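Local coordinates for protein fatty acid amide hydrolase (PDB 6KVR) that probably hydrolyses monocarboxylic acid amides to the free acid and ammonia, as a member of the amidase signature family, at residues Val31-Arg35 / Asn214-Gly218; Thr416-Trp421 / Glu476-Asn480. One frame throughout, in Å; residues are numbered along the deposited sequence.

In the fold
Contacts 1 and 2 illustrate how loops around an amidase core can be fastened to helices by side chains that grip backbone carbonyls. In contact 1 helix 20-40 holds the loop 214-218; in contact 2 the start of helix 417-423 holds the loop 476-480. Their centres lie 19 Å apart, and their nearest atoms stay about 5 Å from each other without touching. Both lie near the predicted catalytic region: the side chain of F216 is about 9 Å from that of L207, a predicted substrate-binding residue, and that of L418 about 10 Å from that of S233, predicted to belong to the charge relay. Q205 neighbours both, touching N215 and accepting hydrogen bonds from T416 and T419.

Contact 1 (Val31-Arg35 / Asn214-Gly218); sequences VEKYR and NNFTG
R35 reaches from helix 20-40 to two successive carbonyls of the loop 214-218. Its NE donates to F216 O at 2.7 Å, a somewhat bent bond with the acceptor in the guanidinium plane, and its NH2 donates to N215 O at 2.8 Å, here with the acceptor tilted from that plane. Two neighbouring N-H groups used along one edge fix the rotation of the guanidinium, which the side chain, extended from CG to NE, carries across. The receiving loop is itself held by an Asx turn: N214 OD1 accepts from F216 N at 2.7 Å and from T217 N at 2.9 Å, so one amide oxygen curls the backbone while the carbonyls of N215 and F216 serve the arginine. The N215 side chain is engaged elsewhere, ND2 donating to E413. One turn of helix before R35, V31 lays CG1 against N215 O at 3.5 Å and over one guanidinium face, near its rim. Y34 and F216 form an edge-to-face pair, planes at 63°: F216 CD2 sits above the tyrosine face, off toward its rim, 3.8 Å from Y34 CD1. H169 stacks on F216 and also meets the Y34 ring, while M122 packs against both.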
ATOM      1  N   VAL A  31     -14.626 -32.869  14.412  1.00 28.04           N
ATOM      2  CA  VAL A  31     -13.167 -32.949  14.376  1.00 25.26           C
ATOM      3  C   VAL A  31     -12.713 -34.390  14.189  1.00 26.91           C
ATOM      4  O   VAL A  31     -11.833 -34.680  13.366  1.00 29.30           O
ATOM      5  CB  VAL A  31     -12.561 -32.329  15.649  1.00 29.79           C
ATOM      6  CG1 VAL A  31     -11.037 -32.512  15.671  1.00 29.78           C
ATOM      7  CG2 VAL A  31     -12.917 -30.871  15.749  1.00 25.84           C
ATOM      8  N   GLU A  32     -13.324 -35.320  14.932  1.00 31.60           N
ATOM      9  CA  GLU A  32     -12.954 -36.733  14.813  1.00 28.69           C
ATOM     10  C   GLU A  32     -13.180 -37.266  13.399  1.00 26.09           C
ATOM     11  O   GLU A  32     -12.328 -37.980  12.854  1.00 33.57           O
ATOM     12  CB  GLU A  32     -13.730 -37.555  15.845  1.00 30.59           C
ATOM     13  CG  GLU A  32     -13.444 -37.125  17.289  1.00 34.41           C
ATOM     14  CD  GLU A  32     -14.375 -37.780  18.309  1.00 49.07           C
ATOM     15  OE1 GLU A  32     -14.007 -37.845  19.507  1.00 48.36           O
ATOM     16  OE2 GLU A  32     -15.491 -38.204  17.915  1.00 52.62           O
ATOM     17  N   LYS A  33     -14.316 -36.933  12.784  1.00 25.61           N
ATOM     18  CA  LYS A  33     -14.522 -37.271  11.378  1.00 28.09           C
ATOM     19  C   LYS A  33     -13.405 -36.703  10.503  1.00 31.01           C
ATOM     20  O   LYS A  33     -12.890 -37.392   9.613  1.00 30.94           O
ATOM     21  CB  LYS A  33     -15.894 -36.755  10.938  1.00 38.04           C
ATOM     22  CG  LYS A  33     -16.191 -36.831   9.446  1.00 38.99           C
ATOM     23  CD  LYS A  33     -16.437 -38.255   8.972  1.00 42.10           C
ATOM     24  CE  LYS A  33     -17.070 -38.231   7.583  1.00 41.84           C
ATOM     25  NZ  LYS A  33     -16.887 -36.887   6.911  1.00 44.02           N
ATOM     26  N   TYR A  34     -13.001 -35.449  10.757  1.00 31.21           N
ATOM     27  CA  TYR A  34     -11.917 -34.841   9.985  1.00 30.42           C
ATOM     28  C   TYR A  34     -10.613 -35.612  10.166  1.00 29.40           C
ATOM     29  O   TYR A  34      -9.842 -35.783   9.210  1.00 29.86           O
ATOM     30  CB  TYR A  34     -11.742 -33.378  10.403  1.00 29.88           C
ATOM     31  CG  TYR A  34     -10.790 -32.529   9.564  1.00 30.73           C
ATOM     32  CD1 TYR A  34      -9.423 -32.509   9.822  1.00 30.66           C
ATOM     33  CD2 TYR A  34     -11.267 -31.700   8.561  1.00 31.21           C
ATOM     34  CE1 TYR A  34      -8.561 -31.706   9.087  1.00 31.69           C
ATOM     35  CE2 TYR A  34     -10.414 -30.899   7.811  1.00 32.41           C
ATOM     36  CZ  TYR A  34      -9.061 -30.898   8.078  1.00 34.98           C
ATOM     37  OH  TYR A  34      -8.217 -30.088   7.330  1.00 32.58           O
ATOM     38  N   ARG A  35     -10.342 -36.069  11.391  1.00 31.43           N
ATOM     39  CA  ARG A  35      -9.134 -36.851  11.637  1.00 32.21           C
ATOM     40  C   ARG A  35      -9.208 -38.200  10.940  1.00 33.99           C
ATOM     41  O   ARG A  35      -8.220 -38.658  10.342  1.00 31.73           O
ATOM     42  CB  ARG A  35      -8.931 -37.046  13.137  1.00 30.38           C
ATOM     43  CG  ARG A  35      -8.640 -35.783  13.900  1.00 28.98           C
ATOM     44  CD  ARG A  35      -8.586 -36.076  15.383  1.00 31.31           C
ATOM     45  NE  ARG A  35      -8.495 -34.872  16.199  1.00 28.06           N
ATOM     46  CZ  ARG A  35      -8.980 -34.780  17.428  1.00 36.02           C
ATOM     47  NH1 ARG A  35      -9.640 -35.784  17.985  1.00 32.74           N
ATOM     48  NH2 ARG A  35      -8.804 -33.653  18.114  1.00 31.38           N
ATOM     49  N   ASN A 214      -2.528 -27.453  17.282  1.00 27.14           N
ATOM     50  CA  ASN A 214      -3.920 -27.197  16.936  1.00 26.90           C
ATOM     51  C   ASN A 214      -4.771 -28.377  17.404  1.00 31.96           C
ATOM     52  O   ASN A 214      -4.257 -29.462  17.701  1.00 26.04           O
ATOM     53  CB  ASN A 214      -4.080 -26.977  15.429  1.00 25.00           C
ATOM     54  CG  ASN A 214      -3.827 -28.247  14.634  1.00 30.11           C
ATOM     55  OD1 ASN A 214      -4.719 -29.087  14.487  1.00 30.35           O
ATOM     56  ND2 ASN A 214      -2.609 -28.393  14.114  1.00 28.51           N
ATOM     57  N   ASN A 215      -6.085 -28.161  17.446  1.00 27.11           N
ATOM     58  CA  ASN A 215      -7.019 -29.160  17.945  1.00 28.45           C
ATOM     59  C   ASN A 215      -7.457 -30.169  16.892  1.00 30.67           C
ATOM     60  O   ASN A 215      -8.281 -31.030  17.202  1.00 31.33           O
ATOM     61  CB  ASN A 215      -8.258 -28.481  18.535  1.00 26.87           C
ATOM     62  CG  ASN A 215      -8.015 -27.986  19.946  1.00 31.19           C
ATOM     63  OD1 ASN A 215      -7.454 -28.708  20.774  1.00 30.83           O
ATOM     64  ND2 ASN A 215      -8.409 -26.751  20.224  1.00 26.73           N
ATOM     65  N   PHE A 216      -6.958 -30.084  15.659  1.00 28.13           N
ATOM     66  CA  PHE A 216      -7.328 -31.077  14.651  1.00 30.61           C
ATOM     67  C   PHE A 216      -6.334 -32.239  14.641  1.00 30.89           C
ATOM     68  O   PHE A 216      -6.717 -33.391  14.840  1.00 33.08           O
ATOM     69  CB  PHE A 216      -7.386 -30.455  13.249  1.00 27.14           C
ATOM     70  CG  PHE A 216      -8.458 -29.420  13.048  1.00 26.53           C
ATOM     71  CD1 PHE A 216      -8.272 -28.110  13.466  1.00 29.32           C
ATOM     72  CD2 PHE A 216      -9.614 -29.730  12.343  1.00 30.69           C
ATOM     73  CE1 PHE A 216      -9.249 -27.137  13.232  1.00 26.56           C
ATOM     74  CE2 PHE A 216     -10.585 -28.761  12.106  1.00 28.66           C
ATOM     75  CZ  PHE A 216     -10.398 -27.467  12.548  1.00 25.67           C
ATOM     76  N   THR A 217      -5.053 -31.939  14.428  1.00 29.32           N
ATOM     77  CA  THR A 217      -4.014 -32.944  14.234  1.00 31.83           C
ATOM     78  C   THR A 217      -2.884 -32.887  15.254  1.00 32.61           C
ATOM     79  O   THR A 217      -1.944 -33.682  15.138  1.00 33.07           O
ATOM     80  CB  THR A 217      -3.391 -32.792  12.839  1.00 36.35           C
ATOM     81  OG1 THR A 217      -2.843 -31.463  12.707  1.00 29.20           O
ATOM     82  CG2 THR A 217      -4.444 -33.021  11.755  1.00 36.44           C
ATOM     83  N   GLY A 218      -2.910 -31.949  16.207  1.00 29.81           N
ATOM     84  CA  GLY A 218      -1.865 -31.904  17.232  1.00 32.18           C
ATOM     85  C   GLY A 218      -0.632 -31.145  16.768  1.00 33.32           C
ATOM     86  O   GLY A 218      -0.737 -30.025  16.258  1.00 37.27           O
TER

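Contact 2 (Thr416-Trp421 / Glu476-Asn480); sequences TKLTKW and EEVYN
K417 and W421, one helical turn apart, each reach a backbone carbonyl of the loop 476-480, both meeting the edge of the Y479 ring. The tight part lies at W421 and Y479. Their side chains cross at about a right angle in an edge-to-face pair, planes at 72°: the edge of the tyrosine is turned toward the indole face, and Y479 CD1 stands over the centre of that face. At the root of the tyrosine, Y479 CB comes to 3.4 Å from W421 CZ2. The indole NE1 donates to Y479 O at 3.1 Å through a bent bond that meets a lone pair in the carbonyl plane; Y425 OH bonds the same oxygen.

The lysine arrives in a fully stretched conformation, its CG anti to the backbone N (chi1 175°), and places NZ at the edge of the tyrosine ring. K417 NZ donates to E476 O at 2.7 Å, which holds that backbone carbonyl. A second bond, from K417 NZ to Y479 OH at 2.8 Å, holds the tyrosine hydroxyl. L418 packs alongside, CD1 lying 3.7 Å from E476 CA and CD2 touching Y479 CE1.

The partly exposed side is looser. The carboxylate of E476 is linked to the helix start through water, which accepts from K417 N and donates to E476 OE1. E477 OE1 remains 5.4 Å from K417 NZ, close enough perhaps to favour the positive charge without touching it.

Helix 522-529 backs the buried side, L523 packing on both W421 and Y479 while E527 takes the backbone N-H groups of Y479 and N480. The loop, on its way from strand 462-466 to helix 482-490, touches both helix 417-423 and helix 522-529.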
ATOM      1  N   THR A 416      -4.901 -23.492  23.191  1.00 23.97           N
ATOM      2  CA  THR A 416      -3.532 -23.997  23.202  1.00 26.32           C
ATOM      3  C   THR A 416      -2.623 -23.084  24.040  1.00 24.24           C
ATOM      4  O   THR A 416      -2.923 -21.908  24.279  1.00 25.06           O
ATOM      5  CB  THR A 416      -3.073 -24.112  21.745  1.00 33.36           C
ATOM      6  OG1 THR A 416      -3.594 -25.333  21.179  1.00 33.31           O
ATOM      7  CG2 THR A 416      -1.582 -23.993  21.572  1.00 31.73           C
ATOM      8  N   LYS A 417      -1.507 -23.645  24.510  1.00 20.80           N
ATOM      9  CA  LYS A 417      -0.571 -22.883  25.337  1.00 26.48           C
ATOM     10  C   LYS A 417      -0.048 -21.642  24.608  1.00 24.47           C
ATOM     11  O   LYS A 417      -0.053 -20.532  25.157  1.00 22.71           O
ATOM     12  CB  LYS A 417       0.598 -23.776  25.768  1.00 24.74           C
ATOM     13  CG  LYS A 417       1.676 -23.021  26.540  1.00 31.08           C
ATOM     14  CD  LYS A 417       2.905 -23.868  26.807  1.00 31.29           C
ATOM     15  CE  LYS A 417       4.098 -22.968  27.100  1.00 34.00           C
ATOM     16  NZ  LYS A 417       5.361 -23.737  27.097  1.00 33.01           N
ATOM     17  N   LEU A 418       0.439 -21.811  23.383  1.00 21.09           N
ATOM     18  CA  LEU A 418       0.966 -20.635  22.694  1.00 22.65           C
ATOM     19  C   LEU A 418      -0.137 -19.720  22.185  1.00 21.69           C
ATOM     20  O   LEU A 418       0.165 -18.600  21.768  1.00 22.71           O
ATOM     21  CB  LEU A 418       1.903 -21.047  21.545  1.00 17.73           C
ATOM     22  CG  LEU A 418       3.237 -21.620  22.057  1.00 21.37           C
ATOM     23  CD1 LEU A 418       4.247 -21.882  20.936  1.00 23.09           C
ATOM     24  CD2 LEU A 418       3.851 -20.720  23.162  1.00 19.63           C
ATOM     25  N   THR A 419      -1.398 -20.157  22.238  1.00 20.11           N
ATOM     26  CA  THR A 419      -2.518 -19.281  21.904  1.00 21.89           C
ATOM     27  C   THR A 419      -2.768 -18.299  23.039  1.00 21.01           C
ATOM     28  O   THR A 419      -2.912 -17.093  22.806  1.00 23.26           O
ATOM     29  CB  THR A 419      -3.772 -20.112  21.614  1.00 21.81           C
ATOM     30  OG1 THR A 419      -3.700 -20.635  20.286  1.00 26.06           O
ATOM     31  CG2 THR A 419      -5.036 -19.290  21.742  1.00 23.64           C
ATOM     32  N   LYS A 420      -2.810 -18.807  24.275  1.00 23.23           N
ATOM     33  CA  LYS A 420      -2.803 -17.947  25.453  1.00 22.60           C
ATOM     34  C   LYS A 420      -1.648 -16.949  25.390  1.00 22.88           C
ATOM     35  O   LYS A 420      -1.802 -15.774  25.738  1.00 20.85           O
ATOM     36  CB  LYS A 420      -2.697 -18.806  26.714  1.00 21.77           C
ATOM     37  CG  LYS A 420      -3.840 -19.818  26.891  1.00 28.18           C
ATOM     38  CD  LYS A 420      -3.639 -20.667  28.160  1.00 33.23           C
ATOM     39  CE  LYS A 420      -4.881 -21.470  28.518  1.00 34.34           C
ATOM     40  NZ  LYS A 420      -4.652 -22.390  29.682  1.00 47.39           N
ATOM     41  N   TRP A 421      -0.485 -17.408  24.936  1.00 19.75           N
ATOM     42  CA  TRP A 421       0.676 -16.537  24.831  1.00 20.69           C
ATOM     43  C   TRP A 421       0.412 -15.364  23.877  1.00 22.30           C
ATOM     44  O   TRP A 421       0.623 -14.201  24.240  1.00 21.09           O
ATOM     45  CB  TRP A 421       1.888 -17.369  24.380  1.00 21.62           C
ATOM     46  CG  TRP A 421       3.116 -16.570  24.165  1.00 24.83           C
ATOM     47  CD1 TRP A 421       3.648 -16.194  22.961  1.00 24.36           C
ATOM     48  CD2 TRP A 421       3.964 -15.999  25.174  1.00 25.13           C
ATOM     49  NE1 TRP A 421       4.786 -15.443  23.160  1.00 21.97           N
ATOM     50  CE2 TRP A 421       4.995 -15.300  24.507  1.00 25.84           C
ATOM     51  CE3 TRP A 421       3.955 -16.017  26.571  1.00 24.97           C
ATOM     52  CZ2 TRP A 421       6.018 -14.636  25.194  1.00 28.11           C
ATOM     53  CZ3 TRP A 421       4.967 -15.350  27.255  1.00 28.98           C
ATOM     54  CH2 TRP A 421       5.983 -14.670  26.566  1.00 30.73           C
ATOM     55  N   GLU A 476       5.807 -26.019  21.485  1.00 28.69           N
ATOM     56  CA  GLU A 476       5.073 -25.168  22.420  1.00 25.84           C
ATOM     57  C   GLU A 476       6.004 -24.374  23.337  1.00 27.47           C
ATOM     58  O   GLU A 476       5.587 -23.917  24.409  1.00 27.18           O
ATOM     59  CB  GLU A 476       4.074 -25.988  23.247  1.00 28.54           C
ATOM     60  CG  GLU A 476       3.140 -26.893  22.423  1.00 30.04           C
ATOM     61  CD  GLU A 476       1.895 -27.348  23.203  1.00 34.87           C
ATOM     62  OE1 GLU A 476       0.876 -26.605  23.280  1.00 38.57           O
ATOM     63  OE2 GLU A 476       1.947 -28.471  23.755  1.00 40.37           O
ATOM     64  N   GLU A 477       7.252 -24.160  22.917  1.00 27.76           N
ATOM     65  CA  GLU A 477       8.254 -23.476  23.739  1.00 26.58           C
ATOM     66  C   GLU A 477       9.018 -22.444  22.912  1.00 28.43           C
ATOM     67  O   GLU A 477      10.249 -22.371  22.946  1.00 28.58           O
ATOM     68  CB  GLU A 477       9.206 -24.493  24.385  1.00 28.16           C
ATOM     69  CG  GLU A 477       8.588 -25.207  25.594  1.00 34.71           C
ATOM     70  CD  GLU A 477       9.581 -26.069  26.362  1.00 36.07           C
ATOM     71  OE1 GLU A 477      10.409 -25.511  27.117  1.00 39.43           O
ATOM     72  OE2 GLU A 477       9.493 -27.313  26.241  1.00 42.91           O
ATOM     73  N   VAL A 478       8.295 -21.628  22.147  1.00 25.70           N
ATOM     74  CA  VAL A 478       8.915 -20.535  21.409  1.00 27.47           C
ATOM     75  C   VAL A 478       8.068 -19.283  21.617  1.00 25.41           C
ATOM     76  O   VAL A 478       6.882 -19.258  21.263  1.00 23.15           O
ATOM     77  CB  VAL A 478       9.107 -20.867  19.916  1.00 25.58           C
ATOM     78  CG1 VAL A 478       7.837 -21.455  19.286  1.00 24.51           C
ATOM     79  CG2 VAL A 478       9.602 -19.658  19.154  1.00 22.04           C
ATOM     80  N   TYR A 479       8.685 -18.248  22.194  1.00 24.76           N
ATOM     81  CA  TYR A 479       8.012 -17.089  22.758  1.00 20.59           C
ATOM     82  C   TYR A 479       8.415 -15.764  22.130  1.00 24.31           C
ATOM     83  O   TYR A 479       7.585 -14.853  22.059  1.00 22.50           O
ATOM     84  CB  TYR A 479       8.296 -17.007  24.262  1.00 22.87           C
ATOM     85  CG  TYR A 479       8.068 -18.314  25.002  1.00 24.23           C
ATOM     86  CD1 TYR A 479       6.790 -18.687  25.415  1.00 26.56           C
ATOM     87  CD2 TYR A 479       9.121 -19.164  25.284  1.00 26.58           C
ATOM     88  CE1 TYR A 479       6.570 -19.878  26.083  1.00 27.92           C
ATOM     89  CE2 TYR A 479       8.922 -20.360  25.952  1.00 27.86           C
ATOM     90  CZ  TYR A 479       7.647 -20.707  26.351  1.00 29.67           C
ATOM     91  OH  TYR A 479       7.454 -21.887  27.010  1.00 29.01           O
ATOM     92  N   ASN A 480       9.661 -15.621  21.689  1.00 25.14           N
ATOM     93  CA  ASN A 480      10.176 -14.361  21.174  1.00 22.09           C
ATOM     94  C   ASN A 480      10.228 -14.382  19.651  1.00 21.30           C
ATOM     95  O   ASN A 480      10.975 -15.175  19.060  1.00 22.41           O
ATOM     96  CB  ASN A 480      11.569 -14.083  21.730  1.00 21.87           C
ATOM     97  CG  ASN A 480      12.249 -12.964  21.004  1.00 20.29           C
ATOM     98  OD1 ASN A 480      11.675 -11.894  20.830  1.00 23.29           O
ATOM     99  ND2 ASN A 480      13.458 -13.210  20.534  1.00 22.48           N
TER
HETATM  100  O   HOH W   1      -1.116 -26.580  25.014  1.00 33.23           O